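PDB 2DBY: GTP-binding protein from Thermus thermophilus, which binds guanine nucleotides such as GDP and is probably a ribosome-binding ATPase of the YchF/OLA1 subfamily of Obg-type GTPases. Local coordinates for residues V100-H105 against A201-Y206; R296-R301 against G311-D316. All blocks are in the same frame, centred on the assembly; numbering follows the deposited sequence.

Interactions 1 and 2 both involve strands of one mixed sheet, yet they occupy very different places in it. Interaction 1 is core: 100-105 and 201-206 lead into and form neighbouring parallel strands of the G domain, burying 479 Å² between them, and backbone hydrogen bonds plus one lysine side-chain bond hold them together. Interaction 2 lies at the surface, within the C-terminal region of the ubiquitin clan, where Glu312 and Ile313 pack on strand 296-301. It buries 218 Å² and has no hydrogen bond across it, relying on a tryptophan face instead. The centres of interactions 1 and 2 are 24 Å apart, and the two do not touch. The sheet connects them through strands 3-7 and 66-75, which lie between 102-108 and 295-301.

Interaction 1: V100-H105 against A201-Y206; sequences VAAIAH and AKPVIY. With FMT (formic acid), chain C.
His105 and Tyr206 are paired across the two strands with their rings on the same side of the sheet, and both turn an edge to one formic acid molecule, probably from the crystallisation liquor. His105 ND1 donates to O1 of the formic acid at 2.9 Å with an N-H...O angle of 167°, and the carbon of that molecule lies in the imidazole plane. The same O1 approaches the Tyr206 edge at CE2, 3.9 Å away. The rings themselves do not stack: His105 CB meets the Tyr206 ring at a slant. Ile103 and Val204 share this side. Helix 124-156 packs here on Ile103 and His105, through Leu135 and Val131, and helix 222-234 packs on Tyr206. On the other side Ala104 CB meets Ile205 CB at 4.2 Å, and Ile205 packs on Ala277 and Ala281 of helix 270-281.

The backbones run parallel within 13°. Their ladder consists of Ile103 N to Pro203 O (3.0 Å), Ile205 N to Ile103 O (2.8 Å) and His105 N to Ile205 O. Before the strands begin, the Lys202 chain reaches across in extended form and bends only at its last torsion (chi4 -73°), which brings NZ to Val100 O at 2.7 Å. A weak second bond joins that ammonium to Arg98 O, at the carboxyl end of helix 91-98.

Strand 102-108 also pairs in parallel with 3-7, the strand leading into the P-loop, and the His105 side chain is about 6 Å from that of GDP-binding Val12. This is the parallel central sheet, sandwiched by helices, of a P-loop GTPase domain.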
# COMPACT_ATOMS: atom_id res chain seq x y z
N VAL A 100 1.28 10.79 2.30
CA VAL A 100 0.97 9.40 1.98
C VAL A 100 2.27 8.59 1.93
O VAL A 100 3.34 9.17 1.78
CB VAL A 100 0.23 9.25 0.64
CG1 VAL A 100 -1.17 9.89 0.78
CG2 VAL A 100 1.03 9.92 -0.48
N ALA A 101 2.15 7.27 2.06
CA ALA A 101 3.32 6.38 2.09
C ALA A 101 3.75 5.84 0.73
O ALA A 101 4.88 5.37 0.57
CB ALA A 101 3.03 5.22 3.02
N ALA A 102 2.84 5.87 -0.23
CA ALA A 102 3.10 5.41 -1.59
C ALA A 102 2.26 6.24 -2.53
O ALA A 102 1.28 6.88 -2.11
CB ALA A 102 2.79 3.88 -1.73
N ILE A 103 2.62 6.22 -3.82
CA ILE A 103 1.95 7.01 -4.84
C ILE A 103 1.49 6.09 -5.98
O ILE A 103 2.23 5.20 -6.40
CB ILE A 103 2.95 8.06 -5.43
CG1 ILE A 103 3.38 9.03 -4.33
CG2 ILE A 103 2.31 8.77 -6.63
CD1 ILE A 103 4.48 10.01 -4.75
N ALA A 104 0.27 6.30 -6.46
CA ALA A 104 -0.22 5.52 -7.59
C ALA A 104 -0.58 6.60 -8.61
O ALA A 104 -1.44 7.46 -8.37
CB ALA A 104 -1.46 4.70 -7.18
N HIS A 105 0.09 6.57 -9.75
CA HIS A 105 -0.10 7.59 -10.78
C HIS A 105 -0.90 7.00 -11.92
O HIS A 105 -0.45 6.06 -12.58
CB HIS A 105 1.30 8.08 -11.27
CG HIS A 105 1.25 9.27 -12.19
ND1 HIS A 105 2.36 10.06 -12.43
CD2 HIS A 105 0.24 9.81 -12.91
CE1 HIS A 105 2.03 11.04 -13.26
NE2 HIS A 105 0.75 10.91 -13.57
N ALA A 201 11.37 8.93 -2.74
CA ALA A 201 11.75 7.67 -2.07
C ALA A 201 10.48 6.82 -1.84
O ALA A 201 10.56 5.61 -1.56
CB ALA A 201 12.47 7.96 -0.72
N LYS A 202 9.30 7.45 -1.94
CA LYS A 202 8.05 6.69 -1.75
C LYS A 202 7.85 5.70 -2.90
O LYS A 202 8.12 6.01 -4.07
CB LYS A 202 6.84 7.65 -1.68
CG LYS A 202 6.95 8.72 -0.58
CD LYS A 202 5.81 9.75 -0.66
CE LYS A 202 6.00 10.90 0.34
NZ LYS A 202 5.75 10.48 1.75
N PRO A 203 7.39 4.48 -2.58
CA PRO A 203 7.16 3.49 -3.64
C PRO A 203 6.12 4.05 -4.60
O PRO A 203 5.21 4.79 -4.19
CB PRO A 203 6.61 2.29 -2.89
CG PRO A 203 7.27 2.41 -1.55
CD PRO A 203 7.22 3.88 -1.25
N VAL A 204 6.22 3.66 -5.86
CA VAL A 204 5.28 4.15 -6.87
C VAL A 204 4.66 3.02 -7.66
O VAL A 204 5.34 2.01 -7.95
CB VAL A 204 5.99 5.07 -7.90
CG1 VAL A 204 5.05 5.33 -9.10
CG2 VAL A 204 6.40 6.39 -7.26
N ILE A 205 3.37 3.17 -7.95
CA ILE A 205 2.63 2.23 -8.81
C ILE A 205 2.15 3.04 -10.01
O ILE A 205 1.55 4.09 -9.83
CB ILE A 205 1.37 1.69 -8.10
CG1 ILE A 205 1.73 0.92 -6.84
CG2 ILE A 205 0.56 0.78 -9.09
CD1 ILE A 205 0.54 0.83 -5.87
N TYR A 206 2.44 2.60 -11.23
CA TYR A 206 1.93 3.31 -12.39
C TYR A 206 0.64 2.55 -12.69
O TYR A 206 0.68 1.33 -12.88
CB TYR A 206 2.87 3.17 -13.58
CG TYR A 206 4.07 4.09 -13.58
CD1 TYR A 206 5.16 3.81 -14.41
CD2 TYR A 206 4.12 5.22 -12.79
CE1 TYR A 206 6.27 4.64 -14.45
CE2 TYR A 206 5.23 6.07 -12.81
CZ TYR A 206 6.30 5.77 -13.65
OH TYR A 206 7.39 6.60 -13.71
C FMT C . 4.83 9.59 -10.50
O1 FMT C . 5.19 9.75 -11.67
O2 FMT C . 5.76 9.55 -9.50

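Interaction 2: R296-R301 against G311-D316; sequences RAWTVR and GEIHSD
Glu312 meets the strand first, sending its side chain towards Val300 while its carbonyl turns to Trp298. Its CG lies 3.8 Å from Val300 CG1, and the two side chains run antiparallel alongside each other. A bend at chi2 (-64°) then turns the Glu312 carboxylate out of line with the first part of the chain, and the contact with Val300 is left to the methylene group. Glu312 O comes within 3.5 Å of Trp298 CZ3, but on a slant to the indole, so it is a van der Waals neighbour of the ring and not a partner in its plane.

Ile313 packs on the Trp298 ring. Its CA stands 4.1 Å from the centroid of the six-membered ring of Trp298, 24° off the ring normal, which meets the geometry of a CH-pi contact. The branches extend the cover: CG1 sits centrally above the indole, 4.0 Å from its plane, while CG2 touches CZ2 at 4.0 Å. Overall the two side chains are roughly perpendicular. With CG of Trp298 anti to its carbonyl carbon (chi1 -56°), the six-membered ring is carried from the strand toward Ile313.

The opposite indole face is covered from within the strand by Arg296, whose NE lies 3.4 Å above the plane, displaced to the ring margin. The ring's polar edge is anchored on strand 284-290, where NE1 bonds Thr289 OG1, and Phe287 of that strand stacks with Trp298. The hairpin 284-301 followed by helix 306-313 suits the beta-grasp topology of the ubiquitin clan.

No hydrogen bond crosses from 296-301 to 311-316. The CH-pi contact of Ile313 CA, its two branches on the indole and the meeting of Glu312 CG with Val300 CG1 imply attachment by dispersion and ring-face packing, with Trp298 fixed from the sheet side and Glu312 and Ile313 resting on it.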
# COMPACT_ATOMS: atom_id res chain seq x y z
N ARG A 296 -11.11 -12.66 11.62
CA ARG A 296 -10.80 -11.31 11.15
C ARG A 296 -9.38 -11.18 10.68
O ARG A 296 -8.46 -11.80 11.23
CB ARG A 296 -11.07 -10.28 12.25
CG ARG A 296 -10.67 -8.85 11.89
CD ARG A 296 -11.24 -7.87 12.91
NE ARG A 296 -10.81 -6.51 12.64
CZ ARG A 296 -11.27 -5.43 13.26
NH1 ARG A 296 -12.19 -5.55 14.21
NH2 ARG A 296 -10.80 -4.23 12.94
N ALA A 297 -9.20 -10.35 9.65
CA ALA A 297 -7.90 -10.10 9.05
C ALA A 297 -7.43 -8.77 9.61
O ALA A 297 -8.23 -7.83 9.67
CB ALA A 297 -8.03 -10.00 7.54
N TRP A 298 -6.17 -8.72 10.02
CA TRP A 298 -5.54 -7.52 10.57
C TRP A 298 -4.32 -7.20 9.73
O TRP A 298 -3.70 -8.09 9.15
CB TRP A 298 -5.11 -7.76 12.02
CG TRP A 298 -6.22 -8.20 12.90
CD1 TRP A 298 -6.65 -9.49 13.10
CD2 TRP A 298 -7.02 -7.38 13.74
NE1 TRP A 298 -7.67 -9.51 14.03
CE2 TRP A 298 -7.91 -8.22 14.44
CE3 TRP A 298 -7.07 -6.00 13.99
CZ2 TRP A 298 -8.85 -7.73 15.36
CZ3 TRP A 298 -8.01 -5.51 14.92
CH2 TRP A 298 -8.88 -6.38 15.59
N THR A 299 -3.96 -5.92 9.68
CA THR A 299 -2.82 -5.47 8.87
C THR A 299 -1.75 -4.76 9.69
O THR A 299 -2.06 -3.91 10.52
CB THR A 299 -3.31 -4.46 7.80
OG1 THR A 299 -4.24 -5.11 6.93
CG2 THR A 299 -2.14 -3.93 6.97
N VAL A 300 -0.50 -5.15 9.48
CA VAL A 300 0.65 -4.52 10.11
C VAL A 300 1.77 -4.44 9.09
O VAL A 300 1.79 -5.17 8.10
CB VAL A 300 1.19 -5.32 11.33
CG1 VAL A 300 0.16 -5.31 12.44
CG2 VAL A 300 1.57 -6.70 10.94
N ARG A 301 2.71 -3.53 9.32
CA ARG A 301 3.85 -3.39 8.43
C ARG A 301 4.80 -4.57 8.60
O ARG A 301 4.96 -5.10 9.70
CB ARG A 301 4.57 -2.07 8.75
CG ARG A 301 3.69 -0.85 8.61
CD ARG A 301 4.30 0.38 9.27
NE ARG A 301 3.61 1.60 8.87
CZ ARG A 301 3.94 2.82 9.28
NH1 ARG A 301 4.96 2.99 10.12
NH2 ARG A 301 3.27 3.87 8.85
N GLY A 311 -1.17 -5.21 19.87
CA GLY A 311 -1.70 -3.88 20.13
C GLY A 311 -2.75 -3.48 19.12
O GLY A 311 -3.64 -2.70 19.44
N GLU A 312 -2.66 -4.01 17.90
CA GLU A 312 -3.67 -3.70 16.88
C GLU A 312 -5.03 -4.27 17.28
O GLU A 312 -6.06 -3.63 17.08
CB GLU A 312 -3.24 -4.29 15.52
CG GLU A 312 -2.08 -3.54 14.88
CD GLU A 312 -2.44 -2.11 14.53
OE1 GLU A 312 -1.57 -1.22 14.71
OE2 GLU A 312 -3.58 -1.87 14.07
N ILE A 313 -5.03 -5.46 17.87
CA ILE A 313 -6.27 -6.11 18.30
C ILE A 313 -6.84 -5.38 19.51
O ILE A 313 -8.01 -4.98 19.53
CB ILE A 313 -6.03 -7.57 18.69
CG1 ILE A 313 -5.33 -8.30 17.56
CG2 ILE A 313 -7.36 -8.24 19.02
CD1 ILE A 313 -4.85 -9.65 17.94
N HIS A 314 -6.00 -5.20 20.53
CA HIS A 314 -6.37 -4.50 21.75
C HIS A 314 -5.15 -3.72 22.26
O HIS A 314 -4.11 -4.31 22.56
CB HIS A 314 -6.86 -5.49 22.81
CG HIS A 314 -8.20 -6.10 22.50
ND1 HIS A 314 -9.33 -5.34 22.33
CD2 HIS A 314 -8.57 -7.39 22.32
CE1 HIS A 314 -10.35 -6.13 22.05
NE2 HIS A 314 -9.91 -7.38 22.04
N SER A 315 -5.28 -2.39 22.34
CA SER A 315 -4.19 -1.53 22.78
C SER A 315 -3.41 -2.11 23.96
O SER A 315 -2.18 -2.22 23.91
CB SER A 315 -4.72 -0.14 23.14
OG SER A 315 -5.33 0.47 22.00
N ASP A 316 -4.15 -2.46 25.01
CA ASP A 316 -3.59 -3.05 26.22
C ASP A 316 -2.56 -4.15 25.95
O ASP A 316 -1.41 -4.08 26.40
CB ASP A 316 -4.71 -3.67 27.06
CG ASP A 316 -5.40 -2.67 27.96
OD1 ASP A 316 -5.66 -1.53 27.51
OD2 ASP A 316 -5.69 -3.04 29.12